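Local coordinates for uncharacterized protein (Arthrobacter sp., PDB 3KOP), which is of unknown function but has a cyclophilin-like fold and belongs to the DUF3830 family, at residues F[85-90]-F[149-154]; F[29-34]-F[175-180]. All blocks are in the same frame, centred on the assembly; numbering follows the deposited sequence. Where two conformers were deposited one is given.

Interaction 1 of 2, residues F[85-90]-F[149-154]; sequences AENTTV and GNVFAT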
loop_
_atom_site.group_PDB
_atom_site.type_symbol
_atom_site.label_atom_id
_atom_site.label_comp_id
_atom_site.label_asym_id
_atom_site.label_seq_id
_atom_site.Cartn_x
_atom_site.Cartn_y
_atom_site.Cartn_z
ATOM N N ALA F 85 -5.228 16.749 -11.892
ATOM C CA ALA F 85 -5.704 15.346 -11.759
ATOM C C ALA F 85 -6.983 15.141 -12.581
ATOM O O ALA F 85 -7.959 15.870 -12.436
ATOM C CB ALA F 85 -5.932 14.956 -10.284
ATOM N N GLU F 86 -6.955 14.155 -13.474
ATOM C CA GLU F 86 -8.115 13.868 -14.334
ATOM C C GLU F 86 -8.082 12.396 -14.732
ATOM O O GLU F 86 -7.070 11.932 -15.301
ATOM C CB GLU F 86 -8.060 14.754 -15.595
ATOM C CG GLU F 86 -9.374 14.841 -16.355
ATOM C CD GLU F 86 -9.279 15.623 -17.689
ATOM O OE1 GLU F 86 -8.278 15.469 -18.416
ATOM O OE2 GLU F 86 -10.240 16.357 -17.999
ATOM N N ASN F 87 -9.172 11.670 -14.460
ATOM C CA ASN F 87 -9.297 10.262 -14.797
ATOM C C ASN F 87 -8.077 9.452 -14.361
ATOM O O ASN F 87 -7.543 8.642 -15.133
ATOM C CB ASN F 87 -9.501 10.100 -16.307
ATOM C CG ASN F 87 -10.113 8.778 -16.688
ATOM O OD1 ASN F 87 -11.061 8.328 -16.059
ATOM N ND2 ASN F 87 -9.622 8.173 -17.769
ATOM N N THR F 88 -7.647 9.669 -13.126
ATOM C CA THR F 88 -6.394 9.102 -12.671
ATOM C C THR F 88 -6.498 7.625 -12.308
ATOM O O THR F 88 -7.591 7.083 -11.952
ATOM C CB THR F 88 -5.828 9.901 -11.495
ATOM O OG1 THR F 88 -6.654 9.714 -10.358
ATOM C CG2 THR F 88 -5.786 11.452 -11.818
ATOM N N THR F 89 -5.352 6.973 -12.437
ATOM C CA THR F 89 -5.161 5.623 -11.958
ATOM C C THR F 89 -3.816 5.476 -11.214
ATOM O O THR F 89 -2.825 6.194 -11.491
ATOM C CB THR F 89 -5.229 4.603 -13.134
ATOM O OG1 THR F 89 -5.295 3.266 -12.624
ATOM C CG2 THR F 89 -4.012 4.780 -14.048
ATOM N N VAL F 90 -3.795 4.553 -10.252
ATOM C CA VAL F 90 -2.516 4.009 -9.784
ATOM C C VAL F 90 -2.352 2.544 -10.146
ATOM O O VAL F 90 -1.363 1.916 -9.756
ATOM C CB VAL F 90 -2.262 4.235 -8.292
ATOM C CG1 VAL F 90 -2.039 5.776 -8.052
ATOM C CG2 VAL F 90 -3.410 3.653 -7.417
ATOM N N GLY F 149 -1.378 8.654 -12.530
ATOM C CA GLY F 149 -1.301 9.140 -13.890
ATOM C C GLY F 149 -2.695 9.434 -14.435
ATOM O O GLY F 149 -3.647 8.702 -14.158
ATOM N N ASN F 150 -2.818 10.506 -15.230
ATOM C CA ASN F 150 -4.091 10.788 -15.944
ATOM C C ASN F 150 -4.207 9.830 -17.121
ATOM O O ASN F 150 -3.348 9.838 -18.020
ATOM C CB ASN F 150 -4.147 12.225 -16.523
ATOM C CG ASN F 150 -4.249 13.321 -15.471
ATOM O OD1 ASN F 150 -4.221 13.063 -14.269
ATOM N ND2 ASN F 150 -4.426 14.566 -15.932
ATOM N N VAL F 151 -5.251 9.013 -17.158
ATOM C CA VAL F 151 -5.455 8.081 -18.274
ATOM C C VAL F 151 -6.226 8.856 -19.345
ATOM O O VAL F 151 -7.400 9.225 -19.148
ATOM C CB VAL F 151 -6.271 6.807 -17.872
ATOM C CG1 VAL F 151 -6.559 5.928 -19.122
ATOM C CG2 VAL F 151 -5.568 5.995 -16.767
ATOM N N PHE F 152 -5.575 9.119 -20.481
ATOM C CA PHE F 152 -6.183 10.018 -21.482
ATOM C C PHE F 152 -6.382 9.396 -22.864
ATOM O O PHE F 152 -6.959 10.022 -23.754
ATOM C CB PHE F 152 -5.358 11.328 -21.594
ATOM C CG PHE F 152 -4.064 11.183 -22.365
ATOM C CD1 PHE F 152 -2.881 10.832 -21.711
ATOM C CD2 PHE F 152 -4.023 11.412 -23.735
ATOM C CE1 PHE F 152 -1.714 10.705 -22.386
ATOM C CE2 PHE F 152 -2.831 11.264 -24.424
ATOM C CZ PHE F 152 -1.681 10.908 -23.751
ATOM N N ALA F 153 -5.910 8.175 -23.040
ATOM C CA ALA F 153 -6.110 7.455 -24.270
ATOM C C ALA F 153 -6.040 5.965 -24.035
ATOM O O ALA F 153 -5.490 5.491 -23.003
ATOM C CB ALA F 153 -5.121 7.878 -25.325
ATOM N N THR F 154 -6.636 5.233 -24.962
ATOM C CA THR F 154 -6.610 3.789 -24.893
ATOM C C THR F 154 -6.294 3.201 -26.250
ATOM O O THR F 154 -6.884 3.569 -27.282
ATOM C CB THR F 154 -7.916 3.227 -24.328
ATOM O OG1 THR F 154 -7.688 1.876 -23.921
ATOM C CG2 THR F 154 -9.055 3.292 -25.361
#

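Interaction 2 of 2, residues F[29-34]-F[175-180]; sequences EKRGVT and RDETLT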
loop_
_atom_site.group_PDB
_atom_site.type_symbol
_atom_site.label_atom_id
_atom_site.label_comp_id
_atom_site.label_asym_id
_atom_site.label_seq_id
_atom_site.Cartn_x
_atom_site.Cartn_y
_atom_site.Cartn_z
ATOM N N GLU F 29 10.307 4.841 -33.314
ATOM C CA GLU F 29 10.832 5.251 -34.624
ATOM C C GLU F 29 11.887 4.317 -35.156
ATOM O O GLU F 29 11.956 4.103 -36.354
ATOM C CB GLU F 29 11.463 6.624 -34.548
ATOM C CG GLU F 29 10.577 7.714 -33.983
ATOM C CD GLU F 29 9.674 8.345 -34.998
ATOM O OE1 GLU F 29 9.339 7.699 -36.013
ATOM O OE2 GLU F 29 9.301 9.509 -34.778
ATOM N N LYS F 30 12.739 3.794 -34.277
ATOM C CA LYS F 30 13.834 2.928 -34.694
ATOM C C LYS F 30 13.304 1.542 -34.977
ATOM O O LYS F 30 13.564 0.977 -36.043
ATOM C CB LYS F 30 14.915 2.874 -33.621
ATOM C CG LYS F 30 16.125 2.045 -33.962
ATOM C CD LYS F 30 17.195 2.228 -32.909
ATOM C CE LYS F 30 18.406 1.311 -33.137
ATOM N NZ LYS F 30 18.283 0.086 -32.284
ATOM N N ARG F 31 12.546 0.973 -34.056
ATOM C CA ARG F 31 11.919 -0.319 -34.354
ATOM C C ARG F 31 10.808 -0.225 -35.430
ATOM O O ARG F 31 10.414 -1.234 -36.006
ATOM C CB ARG F 31 11.411 -0.978 -33.076
ATOM C CG ARG F 31 12.532 -1.413 -32.126
ATOM C CD ARG F 31 12.037 -1.611 -30.729
ATOM N NE ARG F 31 13.079 -2.176 -29.882
ATOM C CZ ARG F 31 14.104 -1.498 -29.382
ATOM N NH1 ARG F 31 14.231 -0.185 -29.575
ATOM N NH2 ARG F 31 15.005 -2.136 -28.639
ATOM N N GLY F 32 10.285 0.969 -35.688
ATOM C CA GLY F 32 9.258 1.140 -36.703
ATOM C C GLY F 32 7.936 0.485 -36.366
ATOM O O GLY F 32 7.273 -0.070 -37.240
ATOM N N VAL F 33 7.522 0.577 -35.106
ATOM C CA VAL F 33 6.272 -0.007 -34.666
ATOM C C VAL F 33 5.344 1.102 -34.218
ATOM O O VAL F 33 5.760 1.986 -33.446
ATOM C CB VAL F 33 6.505 -1.006 -33.504
ATOM C CG1 VAL F 33 5.184 -1.621 -33.017
ATOM C CG2 VAL F 33 7.478 -2.085 -33.940
ATOM N N THR F 34 4.104 1.062 -34.704
ATOM C CA THR F 34 3.097 2.068 -34.379
ATOM C C THR F 34 1.821 1.402 -33.889
ATOM O O THR F 34 1.407 0.357 -34.396
ATOM C CB THR F 34 2.730 2.938 -35.612
ATOM O OG1 THR F 34 3.905 3.622 -36.072
ATOM C CG2 THR F 34 1.698 3.975 -35.268
ATOM N N ARG F 175 18.530 2.512 -26.647
ATOM C CA ARG F 175 19.489 3.344 -27.383
ATOM C C ARG F 175 18.966 3.739 -28.746
ATOM O O ARG F 175 18.594 2.873 -29.532
ATOM C CB ARG F 175 20.806 2.604 -27.632
ATOM C CG ARG F 175 21.588 2.269 -26.402
ATOM C CD ARG F 175 21.906 3.490 -25.565
ATOM N NE ARG F 175 22.619 3.084 -24.358
ATOM C CZ ARG F 175 22.915 3.891 -23.349
ATOM N NH1 ARG F 175 22.565 5.170 -23.392
ATOM N NH2 ARG F 175 23.559 3.410 -22.293
ATOM N N ASP F 176 18.982 5.033 -29.021
ATOM C CA ASP F 176 18.594 5.604 -30.307
ATOM C C ASP F 176 17.134 5.361 -30.615
ATOM O O ASP F 176 16.714 5.523 -31.747
ATOM C CB ASP F 176 19.493 5.080 -31.435
ATOM C CG ASP F 176 20.950 5.446 -31.227
ATOM O OD1 ASP F 176 21.206 6.593 -30.775
ATOM O OD2 ASP F 176 21.839 4.590 -31.492
ATOM N N GLU F 177 16.353 4.993 -29.600
ATOM C CA GLU F 177 14.953 4.717 -29.813
ATOM C C GLU F 177 14.210 5.916 -29.345
ATOM O O GLU F 177 14.545 6.483 -28.300
ATOM C CB GLU F 177 14.501 3.449 -29.073
ATOM C CG GLU F 177 13.055 3.046 -29.327
ATOM C CD GLU F 177 12.713 2.876 -30.807
ATOM O OE1 GLU F 177 12.427 3.901 -31.481
ATOM O OE2 GLU F 177 12.680 1.714 -31.288
ATOM N N THR F 178 13.210 6.306 -30.128
ATOM C CA THR F 178 12.410 7.511 -29.872
ATOM C C THR F 178 10.941 7.113 -29.828
ATOM O O THR F 178 10.470 6.333 -30.670
ATOM C CB THR F 178 12.641 8.550 -31.007
ATOM O OG1 THR F 178 14.032 8.869 -31.077
ATOM C CG2 THR F 178 11.862 9.816 -30.781
ATOM N N LEU F 179 10.216 7.667 -28.855
ATOM C CA LEU F 179 8.781 7.462 -28.748
ATOM C C LEU F 179 8.030 8.735 -29.182
ATOM O O LEU F 179 8.184 9.824 -28.592
ATOM C CB LEU F 179 8.414 7.105 -27.300
ATOM C CG LEU F 179 6.939 6.885 -26.985
ATOM C CD1 LEU F 179 6.362 5.638 -27.697
ATOM C CD2 LEU F 179 6.730 6.813 -25.455
ATOM N N THR F 180 7.182 8.580 -30.187
ATOM C CA THR F 180 6.516 9.707 -30.829
ATOM C C THR F 180 4.998 9.621 -30.747
ATOM O O THR F 180 4.388 8.621 -31.151
ATOM C CB THR F 180 6.963 9.831 -32.306
ATOM O OG1 THR F 180 8.371 10.073 -32.334
ATOM C CG2 THR F 180 6.232 10.996 -32.999
HETATM O O HOH W 1 17.020 0.594 -29.107
#

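Interaction 1 of 2, residues F[85-90]-F[149-154]
The flat amide of Asn87 points its ND2 at the backbone carbonyl of Val151, whose oxygen lies in the amide plane. Asn87 ND2 donates to Val151 O at 2.8 Å, with the N-H...O angle at 177°. With CG anti to the backbone N (chi1 -160°), the Asn87 amide is brought round to this carbonyl. The same ND2 also lies beside Val151 CB. The other amide, that of Asn150, takes its bond differently. Glu86 N donates to Asn150 OD1 at 3.0 Å from well above the carbonyl plane, 59° out of it. Glu86 CB sits beside Asn150 ND2, and Thr88 CG2 touches Asn150 OD1 at 3.3 Å. Asn150 ND2 turns to Gly84 O and Thr47 OG1 for its own bonds.

The short strand 88-89 lies antiparallel on strand 145-157 of the cyclophilin-like sheet. Thr89 and Gly149 form a hydrogen-bonded pair, with Thr89 N to Gly149 O and Gly149 N to Thr89 O both 3.0 Å. Thr88 and Asn150 form the adjoining non-hydrogen-bonded pair. Val151 N bonds to Asn87 O, in the loop just before strand 88-89 begins. Further along 149-154, Phe152 and Ala153 both face Val97 in a classic beta bulge.

With an alanine in place of Asn150 the amide is gone, and Glu86 N and Gly84 O are likely to lose this partner, leaving the loop at 85-87 less firmly held. Beside the Thr89-Gly149 pair, Thr89 CG2 lies 3.4 Å from Val151 CG2, closer than usual for two carbons. Thr89 OG1 bonds to Asn136 of a third subunit, and Thr88 OG1 to Asp143 O of a second subunit.

Interaction 2 of 2, residues F[29-34]-F[175-180]
Glu29 and Thr178 join the two backbones through one bond, Glu29 N to Thr178 O at 3.0 Å, at the point where strand 178-183 pairs antiparallel with strand 23-28 and the chain turns away. The turn 29-32 links strands 23-28 and 33-39 as a beta hairpin. It carries a G1 beta bulge, in which Gly32 and Val33 both face Leu28.

The Glu177 carboxylate faces the backbone N-H groups of this turn. Its CG is anti to the backbone N (chi1 -176°) and the chain then bends at chi2, which carries both oxygens to those groups. Lys30 N donates to Glu177 OE1 at 2.8 Å, on the syn side. Arg31 N donates to Glu177 OE2 at 2.9 Å, along its syn lone pair. Each oxygen has a further donor. Thr178 N reaches the anti lone pair of Glu177 OE1, and Arg31 NH1 makes a salt bridge to Glu177 OE2 at 3.0 Å. Four bonds thus grip the carboxylate, which would favour its charged form. The guanidinium offers its edge, and the two planes are 45° apart. Arg31 NE is held in turn by Asp168 of helix 159-172.

Lys30 runs out along 175-176, its CD 3.5 Å from Asp176 O. A water accepts from Arg31 NH1 and donates to Arg175 O, bridging the two segments.

Glu29 bends at chi2 and crosses Thr180 at about a right angle. Thr180 OG1, which also bonds to Ser58 OG, donates to Glu29 OE2 at 2.7 Å from above the carboxylate plane.

How the interactions relate
Interactions 1 and 2 lie on opposite sides of the chain's centre. Their centres are 24 Å apart and their nearest atoms about 10 Å, so they do not touch. One sheet connects them. Strand 33-39, which leaves the turn of interaction 2, pairs antiparallel with strand 145-157, which carries one side of interaction 1. Along the sequence, 85-90 and 149-154 both fall between 29-34 and 175-180. Interaction 1 is buried and borders two other subunits. Interaction 2 is at the surface, where Arg175 makes a salt bridge to Asp168 of a fourth subunit. The function is unknown, so neither contact can be tied to an active site.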